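Side-chain contacts in RagB/SusD family nutrient uptake outer membrane protein (Bacteroides thetaiotaomicron, PDB 7KV2), which probably binds beta-glucan at the cell surface as a SusD-family outer-membrane protein, serving glycan capture and uptake by this gut bacterium: residues Ala52-Leu57 against Glu144-Ala149; Leu57-Trp62 against Trp112-Ser117; Trp159-Asn164 against Arg463-Ile468; Ser475-Asp480 against Asn487-Ser492. All blocks are in the same frame, centred on the assembly; numbering follows the deposited sequence.

Interaction 1 of 4, residues Ala52-Leu57 against Glu144-Ala149; sequences AAYDPL and EAQVIA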
# COMPACT_ATOMS: atom_id res chain seq x y z
N ALA A 52 -10.01 -5.83 -17.24
CA ALA A 52 -8.74 -5.20 -17.65
C ALA A 52 -8.44 -3.95 -16.80
O ALA A 52 -7.25 -3.70 -16.55
CB ALA A 52 -8.75 -4.86 -19.11
N ALA A 53 -9.44 -3.18 -16.37
CA ALA A 53 -9.24 -1.92 -15.61
C ALA A 53 -8.61 -2.20 -14.23
O ALA A 53 -8.08 -1.23 -13.64
CB ALA A 53 -10.53 -1.18 -15.43
N TYR A 54 -8.76 -3.42 -13.71
CA TYR A 54 -8.15 -3.85 -12.43
C TYR A 54 -6.67 -4.22 -12.60
O TYR A 54 -5.94 -4.28 -11.57
CB TYR A 54 -8.88 -5.07 -11.85
CG TYR A 54 -10.24 -4.82 -11.23
CD1 TYR A 54 -11.39 -4.82 -12.00
CD2 TYR A 54 -10.38 -4.60 -9.88
CE1 TYR A 54 -12.64 -4.60 -11.43
CE2 TYR A 54 -11.63 -4.40 -9.28
CZ TYR A 54 -12.77 -4.41 -10.06
OH TYR A 54 -14.00 -4.19 -9.49
N ASP A 55 -6.18 -4.51 -13.80
CA ASP A 55 -4.85 -5.16 -13.94
C ASP A 55 -3.74 -4.26 -13.41
O ASP A 55 -2.81 -4.75 -12.78
CB ASP A 55 -4.57 -5.60 -15.37
CG ASP A 55 -5.12 -6.98 -15.65
OD1 ASP A 55 -4.86 -7.90 -14.85
OD2 ASP A 55 -5.82 -7.13 -16.68
N PRO A 56 -3.74 -2.94 -13.69
CA PRO A 56 -2.63 -2.07 -13.24
C PRO A 56 -2.47 -2.01 -11.70
O PRO A 56 -1.41 -1.66 -11.24
CB PRO A 56 -2.99 -0.73 -13.88
CG PRO A 56 -3.73 -1.14 -15.13
CD PRO A 56 -4.66 -2.23 -14.62
N LEU A 57 -3.50 -2.39 -10.94
CA LEU A 57 -3.36 -2.58 -9.47
C LEU A 57 -2.13 -3.44 -9.17
O LEU A 57 -1.43 -3.12 -8.16
CB LEU A 57 -4.61 -3.24 -8.85
CG LEU A 57 -5.85 -2.37 -8.81
CD1 LEU A 57 -7.02 -3.20 -8.33
CD2 LEU A 57 -5.68 -1.12 -7.96
N GLU A 144 -19.87 0.96 -13.93
CA GLU A 144 -19.53 2.36 -13.64
C GLU A 144 -18.99 2.47 -12.22
O GLU A 144 -17.99 3.17 -12.01
CB GLU A 144 -20.78 3.25 -13.71
CG GLU A 144 -21.21 3.60 -15.13
CD GLU A 144 -22.46 4.49 -15.24
OE1 GLU A 144 -23.19 4.65 -14.22
OE2 GLU A 144 -22.69 5.03 -16.34
N ALA A 145 -19.67 1.88 -11.25
CA ALA A 145 -19.23 1.92 -9.83
C ALA A 145 -17.80 1.37 -9.73
O ALA A 145 -16.98 2.00 -9.07
CB ALA A 145 -20.19 1.18 -8.94
N GLN A 146 -17.49 0.26 -10.39
CA GLN A 146 -16.13 -0.36 -10.27
C GLN A 146 -15.07 0.54 -10.90
O GLN A 146 -14.03 0.84 -10.24
CB GLN A 146 -16.09 -1.74 -10.92
CG GLN A 146 -17.05 -2.75 -10.29
CD GLN A 146 -17.04 -4.04 -11.08
OE1 GLN A 146 -16.05 -4.78 -11.06
NE2 GLN A 146 -18.11 -4.30 -11.83
N VAL A 147 -15.29 0.99 -12.14
CA VAL A 147 -14.22 1.74 -12.84
C VAL A 147 -14.12 3.17 -12.31
O VAL A 147 -13.01 3.64 -12.33
CB VAL A 147 -14.32 1.66 -14.38
CG1 VAL A 147 -14.34 0.21 -14.84
CG2 VAL A 147 -15.52 2.44 -14.93
N ILE A 148 -15.17 3.83 -11.83
CA ILE A 148 -14.98 5.19 -11.24
C ILE A 148 -14.20 5.05 -9.92
O ILE A 148 -13.32 5.87 -9.62
CB ILE A 148 -16.31 5.93 -11.07
CG1 ILE A 148 -17.03 6.15 -12.41
CG2 ILE A 148 -16.06 7.23 -10.34
CD1 ILE A 148 -18.46 6.67 -12.23
N ALA A 149 -14.48 4.02 -9.13
CA ALA A 149 -13.79 3.80 -7.85
C ALA A 149 -12.34 3.45 -8.13
O ALA A 149 -11.47 4.03 -7.46
CB ALA A 149 -14.49 2.71 -7.06
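The hydroxyl of Y54 meets the side-chain carbonyl of Q146 within the helical, tetratricopeptide-repeat-related scaffold of this SusD-family protein, where the chain leaving helix 43-53 passes alongside helix 137-162. The two side chains run at about a right angle to one another, and the phenol ring and the amide plane are turned 51° apart. The tyrosine hydroxyl nevertheless donates a short bond, 2.6 Å from Y54 OH to Q146 OE1, which arrives in the carbonyl plane on a lone pair with a C=O...donor angle of 120°. Q146 can reach this far because its chain is extended beyond CG (chi2 174°), carrying the amide out from the helix to the ring's edge. Each oxygen has a second partner: Y54 OH is also bonded to the backbone N of V215 and Q146 OE1 to R214, tying the 214-215 loop into the same small network. The nearby guanidinium would be expected to polarise the amide carbonyl. A phenylalanine in place of Y54 would probably leave both Q146 OE1 and the V215 N-H short of one hydrogen-bond partner, and the amide less firmly fixed in its rotation. On the apolar side of the contact, V147 also faces V125 and I126 of helix 110-130, and its CG1, anti to the carbonyl carbon, lies 4.1 Å from A53 CB.

Interaction 2 of 4, residues Leu57-Trp62 against Trp112-Ser117; sequences LHWPDW and WKCAYS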
# COMPACT_ATOMS: atom_id res chain seq x y z
N LEU A 57 -3.50 -2.39 -10.94
CA LEU A 57 -3.36 -2.58 -9.47
C LEU A 57 -2.13 -3.44 -9.17
O LEU A 57 -1.43 -3.12 -8.16
CB LEU A 57 -4.61 -3.24 -8.85
CG LEU A 57 -5.85 -2.37 -8.81
CD1 LEU A 57 -7.02 -3.20 -8.33
CD2 LEU A 57 -5.68 -1.12 -7.96
N HIS A 58 -1.88 -4.52 -9.92
CA HIS A 58 -0.84 -5.51 -9.58
C HIS A 58 0.43 -5.26 -10.38
O HIS A 58 1.25 -6.11 -10.37
CB HIS A 58 -1.31 -6.97 -9.69
CG HIS A 58 -1.70 -7.41 -11.06
ND1 HIS A 58 -0.80 -7.86 -12.01
CD2 HIS A 58 -2.92 -7.48 -11.64
CE1 HIS A 58 -1.46 -8.18 -13.12
NE2 HIS A 58 -2.75 -7.98 -12.91
N TRP A 59 0.61 -4.09 -10.99
CA TRP A 59 1.81 -3.80 -11.82
C TRP A 59 3.00 -3.19 -11.07
O TRP A 59 4.12 -3.56 -11.43
CB TRP A 59 1.41 -2.85 -12.96
CG TRP A 59 0.59 -3.51 -14.03
CD1 TRP A 59 0.12 -4.79 -14.05
CD2 TRP A 59 0.11 -2.88 -15.24
NE1 TRP A 59 -0.62 -5.00 -15.19
CE2 TRP A 59 -0.65 -3.84 -15.93
CE3 TRP A 59 0.24 -1.60 -15.78
CZ2 TRP A 59 -1.26 -3.57 -17.16
CZ3 TRP A 59 -0.34 -1.34 -17.01
CH2 TRP A 59 -1.08 -2.31 -17.68
N PRO A 60 2.84 -2.16 -10.21
CA PRO A 60 3.94 -1.26 -9.88
C PRO A 60 5.16 -1.88 -9.18
O PRO A 60 6.27 -1.37 -9.34
CB PRO A 60 3.37 -0.15 -8.97
CG PRO A 60 1.97 -0.54 -8.67
CD PRO A 60 1.60 -1.68 -9.60
N ASP A 61 4.97 -3.03 -8.54
CA ASP A 61 6.11 -3.76 -7.93
C ASP A 61 7.12 -4.22 -9.01
O ASP A 61 8.33 -4.38 -8.69
CB ASP A 61 5.57 -4.91 -7.07
CG ASP A 61 4.82 -5.97 -7.87
OD1 ASP A 61 3.88 -5.61 -8.64
OD2 ASP A 61 5.12 -7.16 -7.64
N TRP A 62 6.69 -4.38 -10.27
CA TRP A 62 7.61 -4.68 -11.39
C TRP A 62 6.91 -4.37 -12.71
O TRP A 62 6.10 -5.20 -13.19
CB TRP A 62 8.13 -6.12 -11.32
CG TRP A 62 8.89 -6.58 -12.52
CD1 TRP A 62 8.57 -7.65 -13.31
CD2 TRP A 62 10.05 -5.98 -13.12
NE1 TRP A 62 9.46 -7.77 -14.33
CE2 TRP A 62 10.40 -6.78 -14.23
CE3 TRP A 62 10.84 -4.86 -12.82
CZ2 TRP A 62 11.47 -6.48 -15.07
CZ3 TRP A 62 11.91 -4.56 -13.64
CH2 TRP A 62 12.20 -5.35 -14.76
N TRP A 112 4.00 6.06 -11.73
CA TRP A 112 3.31 7.09 -12.55
C TRP A 112 2.65 6.40 -13.76
O TRP A 112 1.48 6.59 -13.98
CB TRP A 112 4.36 8.14 -12.93
CG TRP A 112 3.83 9.21 -13.84
CD1 TRP A 112 3.48 9.09 -15.16
CD2 TRP A 112 3.60 10.57 -13.48
NE1 TRP A 112 3.02 10.30 -15.64
CE2 TRP A 112 3.07 11.22 -14.63
CE3 TRP A 112 3.76 11.31 -12.30
CZ2 TRP A 112 2.75 12.58 -14.62
CZ3 TRP A 112 3.41 12.65 -12.29
CH2 TRP A 112 2.93 13.27 -13.45
N LYS A 113 3.40 5.59 -14.49
CA LYS A 113 2.94 4.93 -15.73
C LYS A 113 1.85 3.92 -15.38
O LYS A 113 0.87 3.85 -16.10
CB LYS A 113 4.09 4.25 -16.45
CG LYS A 113 5.10 5.21 -17.08
CD LYS A 113 6.31 4.51 -17.64
CE LYS A 113 7.40 5.46 -18.12
NZ LYS A 113 8.63 4.72 -18.54
N CYS A 114 1.97 3.22 -14.23
CA CYS A 114 0.91 2.28 -13.79
C CYS A 114 -0.37 3.04 -13.45
O CYS A 114 -1.47 2.55 -13.83
CB CYS A 114 1.37 1.43 -12.61
SG CYS A 114 2.77 0.37 -12.96
N ALA A 115 -0.29 4.17 -12.75
CA ALA A 115 -1.46 4.94 -12.31
C ALA A 115 -2.22 5.40 -13.54
O ALA A 115 -3.48 5.23 -13.61
CB ALA A 115 -1.02 6.11 -11.49
N TYR A 116 -1.50 5.94 -14.53
CA TYR A 116 -2.18 6.53 -15.72
C TYR A 116 -2.66 5.40 -16.64
O TYR A 116 -3.69 5.65 -17.31
CB TYR A 116 -1.31 7.59 -16.40
CG TYR A 116 -1.40 8.89 -15.65
CD1 TYR A 116 -2.55 9.64 -15.64
CD2 TYR A 116 -0.34 9.34 -14.88
CE1 TYR A 116 -2.66 10.82 -14.91
CE2 TYR A 116 -0.42 10.52 -14.16
CZ TYR A 116 -1.57 11.29 -14.21
OH TYR A 116 -1.67 12.42 -13.45
N SER A 117 -2.03 4.22 -16.66
CA SER A 117 -2.55 3.04 -17.40
C SER A 117 -3.89 2.64 -16.79
O SER A 117 -4.87 2.43 -17.55
CB SER A 117 -1.61 1.86 -17.42
OG SER A 117 -0.36 2.28 -17.96
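W59 lies against C114 and S117, about one turn apart on helix 110-130, and can be followed outward atom by atom. Its CB rests on the cysteine sulfur, 3.5 Å from C114 SG, which also lies at the edge of the indole, near the ring plane. With CG beside the backbone N (chi1 -72°), the indole is carried along the helix by about one turn, until its far corner, CZ3, comes 3.5 Å from S117 CB, with S117 OG 3.7 Å from CZ3 at the ring edge. The same sulfur touches the next residue of the loop, P60 CA at 3.7 Å from C114 SG, so C114 SG touches the first two residues of the type I turn W59-W62. S117 OG donates to K113 O at 2.7 Å, tilted 35° from the carbonyl plane, while S117 N reaches that oxygen from the opposite face. Were S117 replaced by an alanine, K113 O would probably lose its hydroxyl donor and the ring edge its contact with OG. This packing joins the loop after helix 43-53 to the helical scaffold. Because the serine hydroxyl makes its hydrogen bond inside its own helix, it meets the indole by van der Waals contact, and the contact across the two segments therefore rests on van der Waals packing.

Interaction 3 of 4, residues Trp159-Asn164 against Arg463-Ile468; sequences WKFWGN and RYWDLI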
# COMPACT_ATOMS: atom_id res chain seq x y z
N TRP A 159 -1.80 11.52 -6.82
CA TRP A 159 -2.19 12.64 -5.93
C TRP A 159 -1.26 12.66 -4.71
O TRP A 159 -0.67 13.74 -4.37
CB TRP A 159 -3.66 12.53 -5.55
CG TRP A 159 -4.18 13.57 -4.61
CD1 TRP A 159 -4.26 14.92 -4.83
CD2 TRP A 159 -4.72 13.35 -3.29
NE1 TRP A 159 -4.82 15.55 -3.75
CE2 TRP A 159 -5.08 14.61 -2.78
CE3 TRP A 159 -4.90 12.22 -2.49
CZ2 TRP A 159 -5.65 14.76 -1.52
CZ3 TRP A 159 -5.46 12.36 -1.24
CH2 TRP A 159 -5.86 13.62 -0.76
N LYS A 160 -1.11 11.51 -4.05
CA LYS A 160 -0.28 11.45 -2.84
C LYS A 160 1.18 11.71 -3.18
O LYS A 160 1.79 12.47 -2.45
CB LYS A 160 -0.47 10.12 -2.08
CG LYS A 160 -1.74 10.13 -1.25
CD LYS A 160 -1.76 9.07 -0.19
CE LYS A 160 -2.76 9.38 0.88
NZ LYS A 160 -2.69 8.37 1.95
N PHE A 161 1.76 11.02 -4.17
CA PHE A 161 3.22 11.07 -4.38
C PHE A 161 3.60 12.39 -5.08
O PHE A 161 4.67 12.88 -4.75
CB PHE A 161 3.75 9.87 -5.16
CG PHE A 161 3.87 8.61 -4.31
CD1 PHE A 161 5.00 8.38 -3.53
CD2 PHE A 161 2.86 7.65 -4.33
CE1 PHE A 161 5.10 7.23 -2.74
CE2 PHE A 161 2.97 6.49 -3.56
CZ PHE A 161 4.09 6.27 -2.78
N TRP A 162 2.78 12.89 -5.99
CA TRP A 162 3.20 14.07 -6.82
C TRP A 162 2.26 15.28 -6.68
O TRP A 162 2.75 16.40 -6.95
CB TRP A 162 3.34 13.65 -8.27
CG TRP A 162 4.54 12.83 -8.59
CD1 TRP A 162 5.81 13.28 -8.78
CD2 TRP A 162 4.58 11.40 -8.76
NE1 TRP A 162 6.64 12.24 -9.08
CE2 TRP A 162 5.91 11.07 -9.08
CE3 TRP A 162 3.63 10.38 -8.65
CZ2 TRP A 162 6.31 9.77 -9.36
CZ3 TRP A 162 4.01 9.10 -8.96
CH2 TRP A 162 5.34 8.78 -9.25
N GLY A 163 0.98 15.08 -6.33
CA GLY A 163 0.04 16.14 -5.92
C GLY A 163 -0.58 16.88 -7.12
O GLY A 163 -1.80 16.72 -7.35
N ASN A 164 0.21 17.71 -7.80
CA ASN A 164 -0.24 18.63 -8.89
C ASN A 164 -0.00 17.97 -10.24
O ASN A 164 1.11 18.13 -10.79
CB ASN A 164 0.50 19.98 -8.80
CG ASN A 164 0.48 20.60 -7.43
OD1 ASN A 164 -0.55 21.03 -6.92
ND2 ASN A 164 1.63 20.64 -6.79
N ARG A 463 2.51 5.08 7.13
CA ARG A 463 3.20 5.94 8.13
C ARG A 463 3.57 7.31 7.52
O ARG A 463 3.41 8.35 8.22
CB ARG A 463 4.42 5.18 8.66
CG ARG A 463 5.31 5.97 9.61
CD ARG A 463 4.58 6.41 10.88
NE ARG A 463 5.56 6.93 11.82
CZ ARG A 463 5.27 7.61 12.93
NH1 ARG A 463 4.03 7.89 13.25
NH2 ARG A 463 6.25 8.01 13.72
N TYR A 464 4.12 7.32 6.32
CA TYR A 464 4.60 8.59 5.72
C TYR A 464 3.41 9.54 5.60
O TYR A 464 3.53 10.68 6.08
CB TYR A 464 5.24 8.36 4.37
CG TYR A 464 5.91 9.58 3.76
CD1 TYR A 464 6.81 10.35 4.48
CD2 TYR A 464 5.60 9.98 2.47
CE1 TYR A 464 7.47 11.41 3.90
CE2 TYR A 464 6.23 11.08 1.88
CZ TYR A 464 7.16 11.79 2.60
OH TYR A 464 7.82 12.86 2.03
N TRP A 465 2.29 9.05 5.05
CA TRP A 465 1.07 9.88 4.89
C TRP A 465 0.53 10.31 6.26
O TRP A 465 0.08 11.48 6.37
CB TRP A 465 0.02 9.18 4.01
CG TRP A 465 0.63 8.60 2.77
CD1 TRP A 465 0.68 7.27 2.46
CD2 TRP A 465 1.45 9.27 1.81
NE1 TRP A 465 1.42 7.07 1.33
CE2 TRP A 465 1.86 8.29 0.88
CE3 TRP A 465 1.77 10.62 1.56
CZ2 TRP A 465 2.64 8.61 -0.23
CZ3 TRP A 465 2.55 10.92 0.47
CH2 TRP A 465 2.97 9.93 -0.40
N ASP A 466 0.55 9.43 7.27
CA ASP A 466 0.07 9.79 8.63
C ASP A 466 0.94 10.94 9.21
O ASP A 466 0.38 11.88 9.82
CB ASP A 466 -0.01 8.56 9.56
CG ASP A 466 -1.10 7.57 9.17
OD1 ASP A 466 -2.08 7.99 8.47
OD2 ASP A 466 -0.95 6.37 9.53
N LEU A 467 2.26 10.86 9.07
CA LEU A 467 3.18 11.92 9.58
C LEU A 467 2.86 13.24 8.90
O LEU A 467 2.78 14.28 9.62
CB LEU A 467 4.64 11.54 9.30
CG LEU A 467 5.19 10.48 10.24
CD1 LEU A 467 6.52 9.97 9.76
CD2 LEU A 467 5.21 10.97 11.70
N ILE A 468 2.67 13.23 7.60
CA ILE A 468 2.49 14.49 6.83
C ILE A 468 1.14 15.08 7.27
O ILE A 468 1.13 16.26 7.62
CB ILE A 468 2.60 14.29 5.32
CG1 ILE A 468 4.02 13.95 4.89
CG2 ILE A 468 2.08 15.53 4.60
CD1 ILE A 468 4.18 13.58 3.44
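K160 and W465 are the closest backbone pair between the end of helix 137-162 and helix 463-469, and their CA atoms are still 8.0 Å apart, a separation bridged by the indole. The lysine lies over one face of that indole: its CD stands 3.7 Å from the centroid of the W465 five-membered ring and only 8° off the normal, a CH-pi contact. The extended chain brings NZ to the root of the indole, 3.4 Å from W465 CG, where it forms a salt bridge with E226. Y464 CD2 lies over the opposite face, toward its rim. In the largely helical, TPR-related SusD fold, W465 thus joins helices far apart in the sequence, one within the range of the 'starch-binding associating with outer membrane' family, the other within that of the SusD family. Its benzo edge is used as well, pointing at F161 in a T-shaped pair with centroids 5.1 Å apart and planes at 89°. W465 CZ2 stands over the centre of the phenyl face, 3.8 Å from F161 CZ. Even the lysine backbone takes part, with K160 O 3.4 Å from W465 CZ3. S74 and M73 of helix 70-75 border the pair, S74 touching both rings and M73 the phenyl.

Interaction 4 of 4, residues Ser475-Asp480 against Asn487-Ser492; sequences SVLVPD and NSWSSS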
# COMPACT_ATOMS: atom_id res chain seq x y z
N SER A 475 9.03 17.26 12.53
CA SER A 475 9.73 16.97 13.80
C SER A 475 10.22 15.51 13.88
O SER A 475 11.19 15.26 14.62
CB SER A 475 8.87 17.39 14.95
OG SER A 475 7.67 16.66 14.95
N VAL A 476 9.61 14.56 13.14
CA VAL A 476 9.98 13.12 13.27
C VAL A 476 11.07 12.76 12.26
O VAL A 476 12.03 12.06 12.64
CB VAL A 476 8.73 12.24 13.12
CG1 VAL A 476 9.08 10.76 13.03
CG2 VAL A 476 7.76 12.50 14.26
N LEU A 477 10.97 13.25 11.03
CA LEU A 477 11.85 12.82 9.92
C LEU A 477 13.07 13.75 9.83
O LEU A 477 13.19 14.51 8.83
CB LEU A 477 11.02 12.77 8.64
CG LEU A 477 9.75 11.91 8.71
CD1 LEU A 477 8.96 12.00 7.40
CD2 LEU A 477 10.09 10.45 9.00
N VAL A 478 14.01 13.56 10.76
CA VAL A 478 15.24 14.40 10.95
C VAL A 478 16.46 13.52 10.77
O VAL A 478 16.35 12.28 10.73
CB VAL A 478 15.22 15.09 12.33
CG1 VAL A 478 14.04 16.01 12.47
CG2 VAL A 478 15.25 14.10 13.50
N PRO A 479 17.68 14.11 10.63
CA PRO A 479 18.89 13.32 10.44
C PRO A 479 19.07 12.29 11.56
O PRO A 479 18.77 12.58 12.72
CB PRO A 479 20.00 14.38 10.36
CG PRO A 479 19.26 15.58 9.79
CD PRO A 479 17.94 15.57 10.53
N ASP A 480 19.52 11.09 11.19
CA ASP A 480 19.74 9.99 12.15
C ASP A 480 21.22 9.92 12.54
O ASP A 480 22.08 10.52 11.87
CB ASP A 480 19.24 8.64 11.61
CG ASP A 480 19.86 8.30 10.28
OD1 ASP A 480 21.08 8.06 10.24
OD2 ASP A 480 19.11 8.30 9.26
N ASN A 487 19.12 14.86 5.74
CA ASN A 487 18.20 16.02 5.58
C ASN A 487 17.02 15.89 6.52
O ASN A 487 16.72 14.77 6.97
CB ASN A 487 17.76 16.19 4.12
CG ASN A 487 18.93 16.49 3.22
OD1 ASN A 487 19.73 17.36 3.53
ND2 ASN A 487 19.10 15.73 2.15
N SER A 488 16.39 17.01 6.84
CA SER A 488 15.11 17.07 7.57
C SER A 488 13.97 17.22 6.58
O SER A 488 14.13 17.97 5.61
CB SER A 488 15.08 18.17 8.58
OG SER A 488 15.90 17.84 9.67
N TRP A 489 12.84 16.58 6.82
CA TRP A 489 11.62 16.83 6.00
C TRP A 489 11.17 18.28 6.20
O TRP A 489 11.20 18.75 7.32
CB TRP A 489 10.51 15.85 6.42
CG TRP A 489 9.35 15.83 5.49
CD1 TRP A 489 9.17 15.00 4.43
CD2 TRP A 489 8.18 16.68 5.54
NE1 TRP A 489 7.98 15.25 3.82
CE2 TRP A 489 7.35 16.28 4.48
CE3 TRP A 489 7.76 17.72 6.37
CZ2 TRP A 489 6.13 16.90 4.20
CZ3 TRP A 489 6.54 18.32 6.11
CH2 TRP A 489 5.74 17.92 5.04
N SER A 490 10.66 18.91 5.14
CA SER A 490 9.99 20.24 5.22
C SER A 490 8.84 20.23 4.23
O SER A 490 8.83 19.36 3.34
CB SER A 490 10.99 21.36 4.91
OG SER A 490 11.46 21.24 3.57
N SER A 491 7.96 21.22 4.30
CA SER A 491 6.69 21.20 3.55
C SER A 491 6.96 21.10 2.04
O SER A 491 6.11 20.49 1.39
CB SER A 491 5.79 22.35 3.93
OG SER A 491 6.54 23.54 4.02
N SER A 492 8.10 21.59 1.51
CA SER A 492 8.45 21.49 0.08
C SER A 492 8.57 20.02 -0.35
O SER A 492 8.50 19.74 -1.57
CB SER A 492 9.68 22.30 -0.30
OG SER A 492 10.91 21.62 -0.02
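L477 O takes the amide hydrogen of W489 in a nearly linear bond, 2.9 Å from W489 N to L477 O with 165° at the hydrogen. The same oxygen receives a CA-H...O contact from S488, whose CA lies 3.4 Å from L477 O. Beside these, the two residues join at their roots, L477 CB lying 3.8 Å from W489 CB. The indole then swings away: its CG is anti to the backbone N (chi1 -169°), which directs the ring towards helix 463-469, where NE1 bonds to the hydroxyl of Y464 and F100 meets the ring edge-to-face. On the outer side the contact is more exposed. S488 OG lies beside V478 CA and the P479 ring, 3.2 Å from P479 CD. The proline ring also covers N487 O, with P479 CG 3.9 Å from that oxygen, and this buried carbonyl has no hydrogen-bond partner in the model. The side-chain amide of N487 has its partner further off, in the backbone oxygen of N99. Two irregular loop segments of the SusD region are thus pinned by one backbone bond where the chain leaves helix 473-476, at an inverse gamma turn centred on L477, whose own V478 N to V476 O bond is weak.

How the interactions relate
Interactions 1 to 3 are buried, whereas interaction 4 lies at the surface, its centre about 22 Å from the centre of the chain. Interactions 1 and 2 share L57 and touch through P56, which packs on the backbone of C114 and S117, so consecutive parts of the chain after helix 43-53 dock on helices 137-162 and 110-130 in turn. Helix 137-162 serves again in interaction 3, and W112 against W162 connects that contact with interaction 2. Interactions 3 and 4 meet where L467 and Y464 pack on L477. Chemistry follows place: a side-chain hydrogen bond marks interaction 1, sulfur and carbon packing interaction 2, a lysine CH-pi contact and a T-shaped aromatic pair interaction 3, and a backbone bond interaction 4.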